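Local atomic coordinates of polyketide synthase PksL (Bacillus subtilis, PDB entry 5E1V), a protein that forms a monomeric dehydratase domain of a trans-AT polyketide synthase split module, and probably removes water from beta-hydroxyacyl intermediates during bacillaene assembly. Residues Tyr34-Tyr39 with Glu184-His189; Thr191-Ser196 with Ala227-Asp232. One frame throughout, in Å; residues are numbered along the deposited sequence.

Contacts 1 and 2 lie about 9 Å apart, centre to centre, near the middle of a double hotdog dehydratase. They follow one another along the chain: contact 1 joins helix 34-44 of the first hotdog half to the loop 184-189, and contact 2 begins just beyond that loop, where helix 190-203 of the second half packs on the loop 227-232. The two are also joined directly, because Met-187 O and His-189 N both form backbone hydrogen bonds with Leu-229. The loop 184-189 thus sits between helix 34-44 and the segment 227-232 and leads into helix 190-203; its backbone N-H groups bind Asp-36 of the first half, while neighbouring backbone atoms bind Leu-229 of the second.

Contact 1 of 2, residues Tyr34-Tyr39 with Glu184-His189; sequences YIDIIY and EGFMFH
Ile-35 and Asp-36, in the first turn of helix 34-44, meet Phe-188 and Met-187 where the two halves of the double hotdog fold come together. Ile-35 approaches through one methyl: its CG2 lies 3.9 Å from Phe-188 CB, the two side chains crossing at about a right angle, while Tyr-220 and Phe-223 of strand 215-225 also touch the isoleucine. With CG anti to the backbone N (chi1 -167°), the Asp-36 carboxylate extends to the loop, where OD1 accepts two successive backbone N-H groups. Met-187 N meets OD1 at 2.7 Å, nearly in line with the C-O bond. Phe-188 N uses the anti lone pair of Asp-36 OD1 at 2.8 Å, in a nearly straight bond of 165°. The other oxygen, OD2, accepts from Gln-40 NE2 and lies 3.6 Å from Phe-186 CD2. With an alanine in place of Asp-36, the two loop N-H groups would probably lose their shared acceptor, and the loop would be less firmly tied to helix 34-44. A water accepts from Asp-36 N and donates to Phe-188 O, adding a second polar link. One turn on, Tyr-39 offers a ring face to the edge of Phe-188 in a T-shaped pair, planes at 67°. Tyr-39 O lies 3.4 Å from Met-187 SD, and the closest ring approach, Phe-188 CE2 to Tyr-39 CG, is 3.7 Å.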
loop_
_atom_site.group_PDB
_atom_site.type_symbol
_atom_site.label_atom_id
_atom_site.label_comp_id
_atom_site.label_asym_id
_atom_site.label_seq_id
_atom_site.Cartn_x
_atom_site.Cartn_y
_atom_site.Cartn_z
ATOM N N TYR A 34 -5.561 0.743 -0.173
ATOM C CA TYR A 34 -6.431 1.902 -0.525
ATOM C C TYR A 34 -5.981 2.646 -1.779
ATOM O O TYR A 34 -6.788 3.409 -2.383
ATOM C CB TYR A 34 -6.523 2.870 0.696
ATOM C CG TYR A 34 -7.422 2.399 1.777
ATOM C CD1 TYR A 34 -8.718 2.121 1.523
ATOM C CD2 TYR A 34 -6.955 2.226 3.068
ATOM C CE1 TYR A 34 -9.611 1.733 2.559
ATOM C CE2 TYR A 34 -7.780 1.845 4.111
ATOM C CZ TYR A 34 -9.115 1.648 3.890
ATOM O OH TYR A 34 -9.940 1.228 4.888
ATOM N N ILE A 35 -4.691 2.634 -2.081
ATOM C CA ILE A 35 -4.181 3.314 -3.311
ATOM C C ILE A 35 -4.859 2.746 -4.587
ATOM O O ILE A 35 -5.458 3.480 -5.395
ATOM C CB ILE A 35 -2.659 3.214 -3.413
ATOM C CG1 ILE A 35 -2.049 3.957 -2.188
ATOM C CG2 ILE A 35 -2.204 3.819 -4.699
ATOM C CD1 ILE A 35 -0.619 3.642 -1.943
ATOM N N ASP A 36 -4.815 1.397 -4.673
ATOM C CA ASP A 36 -5.505 0.708 -5.776
ATOM C C ASP A 36 -6.994 0.981 -5.784
ATOM O O ASP A 36 -7.526 1.390 -6.846
ATOM C CB ASP A 36 -5.173 -0.760 -5.861
ATOM C CG ASP A 36 -5.655 -1.340 -7.175
ATOM O OD1 ASP A 36 -4.980 -1.078 -8.192
ATOM O OD2 ASP A 36 -6.740 -1.942 -7.139
ATOM N N ILE A 37 -7.659 0.827 -4.628
ATOM C CA ILE A 37 -9.063 1.099 -4.480
ATOM C C ILE A 37 -9.432 2.489 -5.087
ATOM O O ILE A 37 -10.298 2.591 -5.990
ATOM C CB ILE A 37 -9.538 0.900 -3.037
ATOM C CG1 ILE A 37 -9.573 -0.592 -2.681
ATOM C CG2 ILE A 37 -10.868 1.591 -2.810
ATOM C CD1 ILE A 37 -9.476 -0.875 -1.227
ATOM N N ILE A 38 -8.736 3.520 -4.627
ATOM C CA ILE A 38 -9.086 4.857 -5.004
ATOM C C ILE A 38 -8.822 5.154 -6.498
ATOM O O ILE A 38 -9.711 5.654 -7.171
ATOM C CB ILE A 38 -8.395 5.894 -4.112
ATOM C CG1 ILE A 38 -8.889 5.738 -2.690
ATOM C CG2 ILE A 38 -8.815 7.319 -4.571
ATOM C CD1 ILE A 38 -7.993 6.472 -1.715
ATOM N N TYR A 39 -7.680 4.693 -7.039
ATOM C CA TYR A 39 -7.322 4.983 -8.423
ATOM C C TYR A 39 -8.260 4.199 -9.353
ATOM O O TYR A 39 -8.586 4.722 -10.456
ATOM C CB TYR A 39 -5.853 4.652 -8.707
ATOM C CG TYR A 39 -4.885 5.782 -8.379
ATOM C CD1 TYR A 39 -4.308 5.924 -7.136
ATOM C CD2 TYR A 39 -4.613 6.779 -9.321
ATOM C CE1 TYR A 39 -3.517 7.020 -6.828
ATOM C CE2 TYR A 39 -3.774 7.809 -9.012
ATOM C CZ TYR A 39 -3.231 7.914 -7.744
ATOM O OH TYR A 39 -2.363 8.959 -7.457
ATOM N N GLU A 184 -3.575 -8.136 -14.430
ATOM C CA GLU A 184 -3.925 -7.226 -15.508
ATOM C C GLU A 184 -5.006 -6.184 -15.103
ATOM O O GLU A 184 -5.059 -5.066 -15.645
ATOM C CB GLU A 184 -4.381 -8.014 -16.790
ATOM N N GLY A 185 -5.855 -6.525 -14.149
ATOM C CA GLY A 185 -6.923 -5.614 -13.767
ATOM C C GLY A 185 -6.555 -4.604 -12.684
ATOM O O GLY A 185 -7.287 -3.642 -12.441
ATOM N N PHE A 186 -5.413 -4.763 -12.090
ATOM C CA PHE A 186 -4.962 -3.822 -11.057
ATOM C C PHE A 186 -4.222 -2.578 -11.584
ATOM O O PHE A 186 -3.671 -2.562 -12.717
ATOM C CB PHE A 186 -4.047 -4.636 -10.099
ATOM C CG PHE A 186 -4.808 -5.554 -9.290
ATOM C CD1 PHE A 186 -5.031 -6.835 -9.734
ATOM C CD2 PHE A 186 -5.360 -5.157 -8.053
ATOM C CE1 PHE A 186 -5.848 -7.713 -9.026
ATOM C CE2 PHE A 186 -6.141 -5.998 -7.323
ATOM C CZ PHE A 186 -6.387 -7.311 -7.804
ATOM N N MET A 187 -4.183 -1.534 -10.745
ATOM C CA MET A 187 -3.488 -0.309 -11.129
ATOM C C MET A 187 -2.209 -0.167 -10.274
ATOM O O MET A 187 -1.134 0.117 -10.771
ATOM C CB MET A 187 -4.372 0.873 -10.967
ATOM C CG MET A 187 -5.522 0.907 -11.929
ATOM S SD MET A 187 -6.481 2.414 -11.828
ATOM C CE MET A 187 -5.304 3.546 -12.454
ATOM N N PHE A 188 -2.366 -0.320 -8.956
ATOM C CA PHE A 188 -1.243 -0.309 -8.044
ATOM C C PHE A 188 -1.386 -1.513 -7.134
ATOM O O PHE A 188 -2.020 -1.436 -6.039
ATOM C CB PHE A 188 -1.224 1.087 -7.335
ATOM C CG PHE A 188 -1.083 2.168 -8.325
ATOM C CD1 PHE A 188 0.174 2.376 -8.883
ATOM C CD2 PHE A 188 -2.152 2.999 -8.719
ATOM C CE1 PHE A 188 0.347 3.326 -9.897
ATOM C CE2 PHE A 188 -1.965 3.923 -9.734
ATOM C CZ PHE A 188 -0.694 4.067 -10.334
ATOM N N HIS A 189 -0.831 -2.656 -7.625
ATOM C CA HIS A 189 -1.166 -3.888 -7.014
ATOM C C HIS A 189 -0.883 -3.884 -5.533
ATOM O O HIS A 189 0.271 -3.762 -5.127
ATOM C CB HIS A 189 -0.401 -5.068 -7.651
ATOM C CG HIS A 189 -1.116 -6.369 -7.485
ATOM N ND1 HIS A 189 -1.102 -7.063 -6.317
ATOM C CD2 HIS A 189 -1.771 -7.145 -8.380
ATOM C CE1 HIS A 189 -1.787 -8.164 -6.448
ATOM N NE2 HIS A 189 -2.237 -8.223 -7.691
HETATM O O HOH W 1 -2.884 -0.507 -3.494
#

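Contact 2 of 2, residues Thr191-Ser196 with Ala227-Asp232; sequences TLIDGS and ALLQTD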
loop_
_atom_site.group_PDB
_atom_site.type_symbol
_atom_site.label_atom_id
_atom_site.label_comp_id
_atom_site.label_asym_id
_atom_site.label_seq_id
_atom_site.Cartn_x
_atom_site.Cartn_y
_atom_site.Cartn_z
ATOM N N THR A 191 -0.245 -6.227 -3.344
ATOM C CA THR A 191 0.925 -7.025 -2.993
ATOM C C THR A 191 2.271 -6.381 -3.269
ATOM O O THR A 191 3.238 -6.447 -2.482
ATOM C CB THR A 191 0.780 -8.375 -3.772
ATOM O OG1 THR A 191 -0.434 -9.024 -3.301
ATOM C CG2 THR A 191 1.849 -9.248 -3.450
ATOM N N LEU A 192 2.359 -5.694 -4.387
ATOM C CA LEU A 192 3.563 -4.929 -4.682
ATOM C C LEU A 192 3.717 -3.791 -3.693
ATOM O O LEU A 192 4.796 -3.566 -3.201
ATOM C CB LEU A 192 3.470 -4.437 -6.090
ATOM C CG LEU A 192 3.532 -5.442 -7.260
ATOM C CD1 LEU A 192 3.503 -4.716 -8.545
ATOM C CD2 LEU A 192 4.797 -6.282 -7.143
ATOM N N ILE A 193 2.632 -3.046 -3.407
ATOM C CA ILE A 193 2.751 -1.886 -2.536
ATOM C C ILE A 193 2.971 -2.400 -1.081
ATOM O O ILE A 193 3.894 -1.970 -0.419
ATOM C CB ILE A 193 1.539 -0.931 -2.551
ATOM C CG1 ILE A 193 1.050 -0.581 -3.986
ATOM C CG2 ILE A 193 1.946 0.340 -1.775
ATOM C CD1 ILE A 193 2.080 -0.086 -4.934
ATOM N N ASP A 194 2.171 -3.354 -0.614
ATOM C CA ASP A 194 2.386 -3.868 0.719
ATOM C C ASP A 194 3.820 -4.446 0.891
ATOM O O ASP A 194 4.501 -4.226 1.909
ATOM C CB ASP A 194 1.260 -4.826 1.156
ATOM C CG ASP A 194 1.422 -5.282 2.556
ATOM O OD1 ASP A 194 1.131 -4.478 3.509
ATOM O OD2 ASP A 194 1.930 -6.425 2.699
ATOM N N GLY A 195 4.246 -5.228 -0.092
ATOM C CA GLY A 195 5.604 -5.823 -0.082
ATOM C C GLY A 195 6.686 -4.754 0.044
ATOM O O GLY A 195 7.726 -4.967 0.680
ATOM N N SER A 196 6.443 -3.597 -0.564
ATOM C CA SER A 196 7.353 -2.484 -0.483
ATOM C C SER A 196 7.430 -1.894 0.945
ATOM O O SER A 196 8.556 -1.533 1.382
ATOM C CB SER A 196 6.987 -1.400 -1.489
ATOM O OG SER A 196 7.120 -1.817 -2.873
ATOM N N ALA A 227 2.753 5.707 -14.294
ATOM C CA ALA A 227 2.439 4.422 -14.930
ATOM C C ALA A 227 1.940 3.440 -13.842
ATOM O O ALA A 227 2.125 3.616 -12.638
ATOM C CB ALA A 227 3.637 3.842 -15.672
ATOM N N LEU A 228 1.200 2.457 -14.289
ATOM C CA LEU A 228 0.669 1.439 -13.394
ATOM C C LEU A 228 1.744 0.552 -12.812
ATOM O O LEU A 228 2.818 0.319 -13.424
ATOM C CB LEU A 228 -0.301 0.584 -14.210
ATOM C CG LEU A 228 -1.497 1.241 -14.882
ATOM C CD1 LEU A 228 -2.577 0.176 -15.262
ATOM C CD2 LEU A 228 -2.207 2.297 -14.015
ATOM N N LEU A 229 1.483 -0.021 -11.638
ATOM C CA LEU A 229 2.337 -1.036 -11.079
ATOM C C LEU A 229 1.548 -2.310 -10.907
ATOM O O LEU A 229 0.798 -2.422 -9.978
ATOM C CB LEU A 229 2.875 -0.595 -9.715
ATOM C CG LEU A 229 3.657 0.687 -9.810
ATOM C CD1 LEU A 229 3.800 1.323 -8.403
ATOM C CD2 LEU A 229 4.997 0.385 -10.368
ATOM N N GLN A 230 1.756 -3.278 -11.800
ATOM C CA GLN A 230 0.864 -4.439 -11.883
ATOM C C GLN A 230 1.491 -5.773 -11.526
ATOM O O GLN A 230 0.950 -6.496 -10.694
ATOM C CB GLN A 230 0.299 -4.542 -13.274
ATOM C CG GLN A 230 -0.339 -3.258 -13.788
ATOM C CD GLN A 230 -0.990 -3.394 -15.106
ATOM O OE1 GLN A 230 -0.369 -3.140 -16.108
ATOM N NE2 GLN A 230 -2.280 -3.668 -15.126
ATOM N N THR A 231 2.633 -6.090 -12.180
ATOM C CA THR A 231 3.331 -7.395 -12.058
ATOM C C THR A 231 4.589 -7.391 -11.215
ATOM O O THR A 231 4.963 -8.425 -10.567
ATOM C CB THR A 231 3.661 -7.917 -13.452
ATOM O OG1 THR A 231 4.218 -6.822 -14.230
ATOM C CG2 THR A 231 2.435 -8.361 -14.170
ATOM N N ASP A 232 5.287 -6.253 -11.226
ATOM C CA ASP A 232 6.630 -6.205 -10.641
ATOM C C ASP A 232 7.020 -4.756 -10.469
ATOM O O ASP A 232 6.448 -3.897 -11.144
ATOM C CB ASP A 232 7.671 -6.961 -11.559
ATOM C CG ASP A 232 7.802 -6.344 -12.943
ATOM O OD1 ASP A 232 7.034 -6.691 -13.849
ATOM O OD2 ASP A 232 8.608 -5.408 -13.111
#
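Leu-192 and Ile-193 pack against the backbone of 227-232 and the side chain of Leu-229, at the start of the helix of the second hotdog half; the His-Pro-x-x-x-Asp signature of polyketide synthase dehydratases begins at His-189, the N-cap, and runs into helix 190-203, ending at Asp-194. The apolar contact is mostly side chain on main chain. Leu-192 presents both methyls to the bend that leads into strand 232-245: CD1 lies 3.6 Å from Asp-232 N and 3.7 Å from Gln-230 C, and CD2 meets Asp-232 CA at 3.9 Å. Methyls also meet each other, for Ile-193 and Leu-229 cross at about a right angle and touch through their CD1 atoms at 4.1 Å. The bend at chi2 (-52°) brings Ile-193 CD1 round to Leu-229, whose own side chain runs on to Phe-255, Val-263 and Ala-264 of the neighbouring strands.

The hydrogen bonds lie within each segment or lead to outside residues. In the helix, Leu-192 O accepts from Ser-196 N and, at 2.9 Å, from Ser-196 OG, which arrive from opposite faces of its carbonyl plane; the serine hydroxyl is also bonded to Thr-235 OG1. On the other segment, the CB of Gln-230 points away from the helix, and NE2 donates to Phe-186 O. Where the strand begins, Thr-231 OG1 donates to Asp-232 OD1 at 2.8 Å, reaching it from 37° above the carboxylate plane.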